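D-xylonate dehydratase (Caulobacter crescentus, PDB 5OYN) catalyses the dehydration of D-xylonate, and of D-gluconate with similar efficiency, to the 2-dehydro-3-deoxy sugar acid, using a [2Fe-2S] cluster and magnesium. Local coordinates at residues 274-284 with 308-319; 290-299 with 576-586. All coordinates share one frame; numbering follows the deposited sequence.

Interaction 1: 274-284 with 308-319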
loop_
_atom_site.group_PDB
_atom_site.type_symbol
_atom_site.label_atom_id
_atom_site.label_comp_id
_atom_site.label_asym_id
_atom_site.label_seq_id
_atom_site.Cartn_x
_atom_site.Cartn_y
_atom_site.Cartn_z
ATOM N N GLU A 274 -4.694 -3.619 -40.084
ATOM C CA GLU A 274 -5.288 -2.650 -41.000
ATOM C C GLU A 274 -6.389 -1.845 -40.314
ATOM O O GLU A 274 -6.597 -0.670 -40.649
ATOM C CB GLU A 274 -5.838 -3.356 -42.249
ATOM C CG GLU A 274 -4.778 -3.990 -43.159
ATOM C CD GLU A 274 -5.357 -4.577 -44.461
ATOM O OE1 GLU A 274 -6.310 -5.381 -44.367
ATOM O OE2 GLU A 274 -4.865 -4.232 -45.572
ATOM N N ASN A 275 -7.099 -2.456 -39.359
ATOM C CA ASN A 275 -8.075 -1.714 -38.559
ATOM C C ASN A 275 -7.395 -0.631 -37.728
ATOM O O ASN A 275 -7.861 0.517 -37.670
ATOM C CB ASN A 275 -8.848 -2.675 -37.658
ATOM C CG ASN A 275 -9.894 -3.449 -38.420
ATOM O OD1 ASN A 275 -10.142 -3.169 -39.592
ATOM N ND2 ASN A 275 -10.516 -4.423 -37.768
ATOM N N ALA A 276 -6.283 -0.984 -37.085
ATOM C CA ALA A 276 -5.542 -0.009 -36.297
ATOM C C ALA A 276 -5.087 1.153 -37.168
ATOM O O ALA A 276 -5.313 2.324 -36.829
ATOM C CB ALA A 276 -4.354 -0.685 -35.608
ATOM N N ILE A 277 -4.460 0.840 -38.310
ATOM C CA ILE A 277 -4.018 1.866 -39.259
ATOM C C ILE A 277 -5.162 2.812 -39.587
ATOM O O ILE A 277 -4.990 4.037 -39.615
ATOM C CB ILE A 277 -3.457 1.211 -40.541
ATOM C CG1 ILE A 277 -2.218 0.372 -40.231
ATOM C CG2 ILE A 277 -3.165 2.278 -41.629
ATOM C CD1 ILE A 277 -1.259 0.259 -41.392
ATOM N N ALA A 278 -6.349 2.261 -39.842
ATOM C CA ALA A 278 -7.472 3.123 -40.180
ATOM C C ALA A 278 -7.816 4.023 -39.012
ATOM O O ALA A 278 -8.022 5.233 -39.186
ATOM C CB ALA A 278 -8.686 2.288 -40.591
ATOM N N LEU A 279 -7.852 3.450 -37.803
ATOM C CA LEU A 279 -8.179 4.240 -36.627
ATOM C C LEU A 279 -7.168 5.359 -36.415
ATOM O O LEU A 279 -7.551 6.507 -36.153
ATOM C CB LEU A 279 -8.248 3.344 -35.401
ATOM C CG LEU A 279 -8.297 4.169 -34.123
ATOM C CD1 LEU A 279 -9.711 4.677 -33.896
ATOM C CD2 LEU A 279 -7.831 3.299 -33.015
ATOM N N VAL A 280 -5.875 5.051 -36.545
ATOM C CA VAL A 280 -4.864 6.083 -36.337
ATOM C C VAL A 280 -5.164 7.312 -37.181
ATOM O O VAL A 280 -5.052 8.449 -36.707
ATOM C CB VAL A 280 -3.463 5.540 -36.638
ATOM C CG1 VAL A 280 -2.451 6.673 -36.549
ATOM C CG2 VAL A 280 -3.131 4.429 -35.690
ATOM N N ALA A 281 -5.578 7.106 -38.437
ATOM C CA ALA A 281 -5.736 8.241 -39.341
ATOM C C ALA A 281 -6.969 9.061 -38.987
ATOM O O ALA A 281 -6.906 10.299 -38.957
ATOM C CB ALA A 281 -5.805 7.759 -40.786
ATOM N N ALA A 282 -8.097 8.388 -38.714
ATOM C CA ALA A 282 -9.339 9.083 -38.380
ATOM C C ALA A 282 -9.240 9.859 -37.071
ATOM O O ALA A 282 -9.972 10.844 -36.889
ATOM C CB ALA A 282 -10.495 8.084 -38.287
ATOM N N ALA A 283 -8.356 9.435 -36.163
ATOM C CA ALA A 283 -8.208 10.030 -34.847
ATOM C C ALA A 283 -7.139 11.109 -34.790
ATOM O O ALA A 283 -6.837 11.594 -33.701
ATOM C CB ALA A 283 -7.875 8.948 -33.816
ATOM N N GLY A 284 -6.550 11.500 -35.912
ATOM C CA GLY A 284 -5.449 12.443 -35.829
ATOM C C GLY A 284 -4.283 11.921 -35.020
ATOM O O GLY A 284 -3.571 12.707 -34.383
ATOM N N ASP A 308 0.319 -0.203 -47.276
ATOM C CA ASP A 308 -0.684 -0.278 -46.225
ATOM C C ASP A 308 -0.964 1.088 -45.601
ATOM O O ASP A 308 -2.088 1.329 -45.147
ATOM C CB ASP A 308 -0.244 -1.289 -45.183
ATOM C CG ASP A 308 -0.202 -2.692 -45.743
ATOM O OD1 ASP A 308 -1.280 -3.181 -46.170
ATOM O OD2 ASP A 308 0.903 -3.288 -45.778
ATOM N N TRP A 309 0.013 2.004 -45.613
ATOM C CA TRP A 309 -0.241 3.359 -45.128
ATOM C C TRP A 309 -0.953 4.221 -46.169
ATOM O O TRP A 309 -1.865 4.980 -45.816
ATOM C CB TRP A 309 1.065 4.029 -44.688
ATOM C CG TRP A 309 1.761 3.290 -43.586
ATOM C CD1 TRP A 309 2.902 2.546 -43.694
ATOM C CD2 TRP A 309 1.351 3.197 -42.214
ATOM N NE1 TRP A 309 3.232 1.996 -42.473
ATOM C CE2 TRP A 309 2.296 2.379 -41.549
ATOM C CE3 TRP A 309 0.279 3.723 -41.481
ATOM C CZ2 TRP A 309 2.204 2.087 -40.186
ATOM C CZ3 TRP A 309 0.188 3.432 -40.136
ATOM C CH2 TRP A 309 1.144 2.624 -39.500
ATOM N N ARG A 310 -0.544 4.138 -47.448
ATOM C CA ARG A 310 -1.249 4.870 -48.506
ATOM C C ARG A 310 -2.724 4.517 -48.552
ATOM O O ARG A 310 -3.558 5.365 -48.889
ATOM C CB ARG A 310 -0.625 4.607 -49.886
ATOM C CG ARG A 310 0.798 5.094 -50.043
ATOM C CD ARG A 310 1.576 4.581 -51.242
ATOM N NE ARG A 310 2.672 5.513 -51.476
ATOM C CZ ARG A 310 3.945 5.157 -51.599
ATOM N NH1 ARG A 310 4.290 3.869 -51.536
ATOM N NH2 ARG A 310 4.874 6.097 -51.787
ATOM N N ALA A 311 -3.061 3.270 -48.229
ATOM C CA ALA A 311 -4.459 2.859 -48.173
ATOM C C ALA A 311 -5.305 3.809 -47.328
ATOM O O ALA A 311 -6.440 4.143 -47.702
ATOM C CB ALA A 311 -4.541 1.438 -47.618
ATOM N N ALA A 312 -4.758 4.272 -46.196
ATOM C CA ALA A 312 -5.492 5.031 -45.193
ATOM C C ALA A 312 -5.349 6.546 -45.328
ATOM O O ALA A 312 -5.960 7.278 -44.546
ATOM C CB ALA A 312 -5.043 4.600 -43.795
ATOM N N TYR A 313 -4.582 7.041 -46.302
ATOM C CA TYR A 313 -4.378 8.487 -46.426
ATOM C C TYR A 313 -5.700 9.253 -46.560
ATOM O O TYR A 313 -5.853 10.340 -45.986
ATOM C CB TYR A 313 -3.463 8.786 -47.617
ATOM C CG TYR A 313 -3.252 10.266 -47.880
ATOM C CD1 TYR A 313 -2.796 11.112 -46.871
ATOM C CD2 TYR A 313 -3.504 10.818 -49.135
ATOM C CE1 TYR A 313 -2.599 12.459 -47.103
ATOM C CE2 TYR A 313 -3.318 12.169 -49.375
ATOM C CZ TYR A 313 -2.861 12.982 -48.358
ATOM O OH TYR A 313 -2.668 14.326 -48.574
ATOM N N ASP A 314 -6.659 8.720 -47.322
ATOM C CA ASP A 314 -7.900 9.437 -47.594
ATOM C C ASP A 314 -8.971 9.195 -46.534
ATOM O O ASP A 314 -10.169 9.294 -46.838
ATOM C CB ASP A 314 -8.439 9.070 -48.978
ATOM C CG ASP A 314 -8.869 7.609 -49.078
ATOM O OD1 ASP A 314 -8.644 6.833 -48.113
ATOM O OD2 ASP A 314 -9.430 7.238 -50.138
ATOM N N ILE A 315 -8.564 8.850 -45.317
ATOM C CA ILE A 315 -9.482 8.837 -44.176
ATOM C C ILE A 315 -9.612 10.261 -43.643
ATOM O O ILE A 315 -8.584 10.916 -43.392
ATOM C CB ILE A 315 -8.972 7.898 -43.092
ATOM C CG1 ILE A 315 -8.734 6.489 -43.659
ATOM C CG2 ILE A 315 -9.944 7.889 -41.912
ATOM C CD1 ILE A 315 -9.901 5.552 -43.534
ATOM N N PRO A 316 -10.823 10.784 -43.467
ATOM C CA PRO A 316 -10.962 12.118 -42.871
ATOM C C PRO A 316 -10.684 12.088 -41.371
ATOM O O PRO A 316 -10.781 11.051 -40.703
ATOM C CB PRO A 316 -12.419 12.490 -43.153
ATOM C CG PRO A 316 -13.138 11.175 -43.270
ATOM C CD PRO A 316 -12.121 10.139 -43.732
ATOM N N LEU A 317 -10.320 13.257 -40.849
ATOM C CA LEU A 317 -10.084 13.450 -39.423
ATOM C C LEU A 317 -11.414 13.696 -38.729
ATOM O O LEU A 317 -12.122 14.648 -39.071
ATOM C CB LEU A 317 -9.145 14.633 -39.203
ATOM C CG LEU A 317 -9.073 15.152 -37.771
ATOM C CD1 LEU A 317 -8.369 14.134 -36.873
ATOM C CD2 LEU A 317 -8.392 16.510 -37.714
ATOM N N ILE A 318 -11.766 12.862 -37.750
ATOM C CA ILE A 318 -13.076 12.983 -37.117
ATOM C C ILE A 318 -13.036 13.256 -35.618
ATOM O O ILE A 318 -14.086 13.595 -35.057
ATOM C CB ILE A 318 -13.971 11.760 -37.403
ATOM C CG1 ILE A 318 -13.229 10.458 -37.140
ATOM C CG2 ILE A 318 -14.495 11.820 -38.831
ATOM C CD1 ILE A 318 -14.165 9.264 -37.133
ATOM N N VAL A 319 -11.894 13.167 -34.935
ATOM C CA VAL A 319 -11.862 13.459 -33.502
ATOM C C VAL A 319 -11.292 14.854 -33.289
ATOM O O VAL A 319 -10.229 15.195 -33.820
ATOM C CB VAL A 319 -11.086 12.394 -32.698
ATOM C CG1 VAL A 319 -11.450 11.000 -33.167
ATOM C CG2 VAL A 319 -9.583 12.621 -32.734
#
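Ile-277, Ala-282 and Ile-315 bury the largest areas in this contact, in which the last turns of helix 270-282, closed by a Schellman motif with Gly-284 as its C-prime residue, pack on helix 306-312 and the turn and loop that follow it. The two short helical segments run at 45°, their axes coming within 9.4 Å. Where the segments begin, the Glu-274 and Asp-308 carboxylates lie close; a hydrogen bond of Glu-274 OE1 to His-352 and a salt bridge of Asp-308 OD2 to Lys-270 probably ease the repulsion. Ile-277 points toward the other segment, and its CD1 sits over one face of the Trp-309 six-membered ring, 3.7 Å from the centroid, a CH-pi contact. The isoleucine's CG2, anti to the backbone N because chi1 is -63°, drops onto Ala-312 CB at 3.7 Å. Trp-309 also lies against Gln-290 and Ile-293 of helix 289-299, and a leucine in its place would probably leave Ile-277 CD1 without a flat surface and open a gap toward that helix. Next along, a type I turn from Ala-312 to Ile-315 brings Ile-315 over the small alanines, its CG2 3.7 Å from Ala-282 CB while its CB meets Ala-281 CB. Beyond the turn, Ala-282 CA approaches Pro-316 O in a CA-H...O contact, and Ile-318 N donates to Ala-282 O at 2.8 Å with an N-H...O angle of 180°.

Interaction 2: 290-299 with 576-586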
loop_
_atom_site.group_PDB
_atom_site.type_symbol
_atom_site.label_atom_id
_atom_site.label_comp_id
_atom_site.label_asym_id
_atom_site.label_seq_id
_atom_site.Cartn_x
_atom_site.Cartn_y
_atom_site.Cartn_z
ATOM N N GLN A 290 3.444 4.756 -36.407
ATOM C CA GLN A 290 3.888 4.002 -37.574
ATOM C C GLN A 290 5.031 3.053 -37.230
ATOM O O GLN A 290 4.875 1.836 -37.423
ATOM C CB GLN A 290 4.235 4.951 -38.724
ATOM C CG GLN A 290 4.887 4.264 -39.916
ATOM C CD GLN A 290 6.396 4.152 -39.803
ATOM O OE1 GLN A 290 7.094 5.154 -39.684
ATOM N NE2 GLN A 290 6.906 2.928 -39.844
ATOM N N PRO A 291 6.180 3.518 -36.716
ATOM C CA PRO A 291 7.201 2.540 -36.305
ATOM C C PRO A 291 6.656 1.492 -35.359
ATOM O O PRO A 291 7.053 0.326 -35.455
ATOM C CB PRO A 291 8.279 3.402 -35.637
ATOM C CG PRO A 291 8.082 4.745 -36.173
ATOM C CD PRO A 291 6.613 4.900 -36.440
ATOM N N HIS A 292 5.715 1.855 -34.478
ATOM C CA HIS A 292 5.225 0.910 -33.478
ATOM C C HIS A 292 4.284 -0.113 -34.077
ATOM O O HIS A 292 4.333 -1.288 -33.703
ATOM C CB HIS A 292 4.507 1.637 -32.341
ATOM C CG HIS A 292 5.402 2.505 -31.527
ATOM N ND1 HIS A 292 6.664 2.109 -31.139
ATOM C CD2 HIS A 292 5.226 3.751 -31.030
ATOM C CE1 HIS A 292 7.228 3.076 -30.436
ATOM N NE2 HIS A 292 6.377 4.084 -30.357
ATOM N N ILE A 293 3.389 0.311 -34.968
ATOM C CA ILE A 293 2.478 -0.664 -35.557
ATOM C C ILE A 293 3.249 -1.664 -36.410
ATOM O O ILE A 293 2.945 -2.862 -36.410
ATOM C CB ILE A 293 1.365 0.041 -36.347
ATOM C CG1 ILE A 293 0.393 0.708 -35.369
ATOM C CG2 ILE A 293 0.630 -0.954 -37.211
ATOM C CD1 ILE A 293 -0.693 1.514 -36.026
ATOM N N VAL A 294 4.293 -1.205 -37.107
ATOM C CA VAL A 294 5.096 -2.123 -37.908
ATOM C C VAL A 294 5.842 -3.089 -37.003
ATOM O O VAL A 294 5.782 -4.311 -37.194
ATOM C CB VAL A 294 6.060 -1.354 -38.835
ATOM C CG1 VAL A 294 7.147 -2.280 -39.354
ATOM C CG2 VAL A 294 5.308 -0.740 -40.006
ATOM N N ALA A 295 6.541 -2.552 -35.997
ATOM C CA ALA A 295 7.247 -3.370 -35.010
ATOM C C ALA A 295 6.363 -4.483 -34.449
ATOM O O ALA A 295 6.781 -5.640 -34.361
ATOM C CB ALA A 295 7.764 -2.484 -33.872
ATOM N N MET A 296 5.133 -4.151 -34.063
ATOM C CA MET A 296 4.252 -5.177 -33.519
ATOM C C MET A 296 3.850 -6.184 -34.591
ATOM O O MET A 296 3.822 -7.395 -34.331
ATOM C CB MET A 296 3.024 -4.524 -32.890
ATOM C CG MET A 296 3.379 -3.542 -31.788
ATOM S SD MET A 296 2.053 -2.374 -31.447
ATOM C CE MET A 296 0.830 -3.553 -30.966
ATOM N N ALA A 297 3.543 -5.696 -35.802
ATOM C CA ALA A 297 3.216 -6.566 -36.932
ATOM C C ALA A 297 4.325 -7.575 -37.180
ATOM O O ALA A 297 4.096 -8.790 -37.155
ATOM C CB ALA A 297 2.967 -5.724 -38.181
ATOM N N ARG A 298 5.542 -7.075 -37.396
ATOM C CA ARG A 298 6.681 -7.953 -37.630
ATOM C C ARG A 298 6.799 -9.020 -36.552
ATOM O O ARG A 298 6.911 -10.212 -36.858
ATOM C CB ARG A 298 7.959 -7.127 -37.722
ATOM C CG ARG A 298 7.983 -6.215 -38.922
ATOM C CD ARG A 298 9.403 -5.807 -39.261
ATOM N NE ARG A 298 10.215 -6.957 -39.649
ATOM C CZ ARG A 298 11.538 -6.929 -39.776
ATOM N NH1 ARG A 298 12.212 -5.804 -39.545
ATOM N NH2 ARG A 298 12.187 -8.030 -40.134
ATOM N N HIS A 299 6.735 -8.621 -35.278
ATOM C CA HIS A 299 6.892 -9.593 -34.196
ATOM C C HIS A 299 5.764 -10.610 -34.159
ATOM O O HIS A 299 5.923 -11.666 -33.536
ATOM C CB HIS A 299 6.998 -8.890 -32.842
ATOM C CG HIS A 299 8.403 -8.592 -32.432
ATOM N ND1 HIS A 299 8.957 -7.333 -32.536
ATOM C CD2 HIS A 299 9.374 -9.392 -31.929
ATOM C CE1 HIS A 299 10.209 -7.368 -32.112
ATOM N NE2 HIS A 299 10.487 -8.605 -31.732
ATOM N N LEU A 576 13.293 2.801 -38.799
ATOM C CA LEU A 576 11.869 2.969 -38.514
ATOM C C LEU A 576 10.982 2.575 -39.686
ATOM O O LEU A 576 9.775 2.378 -39.490
ATOM C CB LEU A 576 11.572 4.413 -38.085
ATOM C CG LEU A 576 12.512 4.956 -36.999
ATOM C CD1 LEU A 576 12.389 6.464 -36.859
ATOM C CD2 LEU A 576 12.284 4.231 -35.631
ATOM N N ASP A 577 11.550 2.460 -40.889
ATOM C CA ASP A 577 10.851 1.823 -42.000
ATOM C C ASP A 577 10.218 0.507 -41.548
ATOM O O ASP A 577 9.035 0.256 -41.795
ATOM C CB ASP A 577 11.824 1.619 -43.190
ATOM C CG ASP A 577 12.897 0.508 -42.943
ATOM O OD1 ASP A 577 14.107 0.831 -42.838
ATOM O OD2 ASP A 577 12.540 -0.697 -42.886
ATOM N N THR A 578 10.998 -0.336 -40.866
ATOM C CA THR A 578 10.541 -1.621 -40.351
ATOM C C THR A 578 10.478 -1.626 -38.826
ATOM O O THR A 578 10.683 -2.667 -38.195
ATOM C CB THR A 578 11.433 -2.767 -40.841
ATOM O OG1 THR A 578 12.805 -2.335 -40.896
ATOM C CG2 THR A 578 10.965 -3.281 -42.224
ATOM N N GLY A 579 10.226 -0.459 -38.231
ATOM C CA GLY A 579 9.825 -0.376 -36.841
ATOM C C GLY A 579 10.937 -0.337 -35.819
ATOM O O GLY A 579 10.694 -0.694 -34.661
ATOM N N GLY A 580 12.142 0.090 -36.205
ATOM C CA GLY A 580 13.287 0.124 -35.311
ATOM C C GLY A 580 13.342 -1.043 -34.346
ATOM O O GLY A 580 13.470 -0.854 -33.126
ATOM N N VAL A 581 13.201 -2.255 -34.888
ATOM C CA VAL A 581 13.152 -3.466 -34.090
ATOM C C VAL A 581 14.553 -4.051 -33.982
ATOM O O VAL A 581 15.443 -3.756 -34.788
ATOM C CB VAL A 581 12.179 -4.502 -34.688
ATOM C CG1 VAL A 581 10.842 -3.862 -35.004
ATOM C CG2 VAL A 581 12.782 -5.130 -35.932
ATOM N N LEU A 582 14.753 -4.884 -32.958
ATOM C CA LEU A 582 15.911 -5.771 -32.905
ATOM C C LEU A 582 15.739 -6.798 -34.015
ATOM O O LEU A 582 14.933 -7.727 -33.900
ATOM C CB LEU A 582 16.017 -6.435 -31.543
ATOM C CG LEU A 582 16.328 -5.457 -30.415
ATOM C CD1 LEU A 582 16.616 -6.204 -29.106
ATOM C CD2 LEU A 582 17.497 -4.581 -30.823
ATOM N N GLU A 583 16.494 -6.616 -35.106
ATOM C CA GLU A 583 16.233 -7.358 -36.335
ATOM C C GLU A 583 16.407 -8.864 -36.135
ATOM O O GLU A 583 15.627 -9.664 -36.668
ATOM C CB GLU A 583 17.140 -6.832 -37.444
ATOM C CG GLU A 583 16.803 -7.377 -38.812
ATOM C CD GLU A 583 15.677 -6.620 -39.490
ATOM O OE1 GLU A 583 15.898 -5.462 -39.908
ATOM O OE2 GLU A 583 14.569 -7.186 -39.609
ATOM N N PHE A 584 17.403 -9.271 -35.343
ATOM C CA PHE A 584 17.557 -10.690 -35.046
ATOM C C PHE A 584 16.341 -11.257 -34.317
ATOM O O PHE A 584 16.077 -12.462 -34.397
ATOM C CB PHE A 584 18.809 -10.917 -34.207
ATOM C CG PHE A 584 18.606 -10.654 -32.745
ATOM C CD1 PHE A 584 18.861 -9.398 -32.214
ATOM C CD2 PHE A 584 18.153 -11.657 -31.896
ATOM C CE1 PHE A 584 18.678 -9.141 -30.869
ATOM C CE2 PHE A 584 17.960 -11.406 -30.543
ATOM C CZ PHE A 584 18.221 -10.145 -30.029
ATOM N N ALA A 585 15.606 -10.414 -33.582
ATOM C CA ALA A 585 14.615 -10.915 -32.636
ATOM C C ALA A 585 13.302 -11.304 -33.299
ATOM O O ALA A 585 12.577 -12.150 -32.761
ATOM C CB ALA A 585 14.350 -9.871 -31.550
ATOM N N VAL A 586 12.975 -10.699 -34.445
ATOM C CA VAL A 586 11.717 -11.001 -35.132
ATOM C C VAL A 586 11.619 -12.482 -35.463
ATOM O O VAL A 586 10.528 -13.069 -35.431
ATOM C CB VAL A 586 11.603 -10.141 -36.405
ATOM C CG1 VAL A 586 10.232 -10.297 -37.031
ATOM C CG2 VAL A 586 11.908 -8.690 -36.085
#
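Helix 289-299 packs through Gln-290, Pro-291, Ala-295 and Arg-298 against the loop and short helix of residues 576-586, near the C terminus. Arg-298 has the largest share of the contact. Bent at chi3 (64°), it turns its guanidinium end-on to Glu-583, so that NH1 and NH2 both grip OE2, at 2.7 Å and 2.6 Å from that single atom, in a salt bridge. Both bonds are bent, because two nitrogens share one oxygen, and the guanidinium and carboxylate planes stand 43° apart. Val-586 CG2 lies over one face of the guanidinium, and CG1 of that valine packs 4.0 Å from Arg-298 CB. At the other end Gln-290 NE2 donates to Leu-576 O at 2.9 Å, nearly straight at 173°; Gly-579 N reaches this oxygen from the opposite face of its plane. Gly-579, at positive phi, lies against Pro-291 O, and a side chain there would probably run into the helix. Ala-295 CB touches Val-581 CG1 at 3.6 Å. Around this interface, His-292 hydrogen-bonds the carboxylated lysine at position 139 in the magnesium site, Arg-112 of helix 109-125 bonds to Gly-579 O, helix 141-151 touches Met-296 and His-299, and helix 270-282 lies against Ile-293.

From the N terminus, the chain enters interaction 1 along helix 270-282, runs through helix 289-299, the first half of interaction 2, and returns with helix 306-312 and the chain after it to complete interaction 1, closing a short loop of 23 residues. Interaction 2 closes a far longer one: 276 residues separate its two segments, and the second lies near the C terminus, so the two contacts cross rather than nest. Helix 289-299 lies inside the first loop and joins both: Val-280 CG2 packs on Ile-293 CD1, and Trp-309 CZ2 lies 4.2 Å from Val-294 CG2. Three consecutive helices are thus tied to one another, and the middle one to residues 576-586.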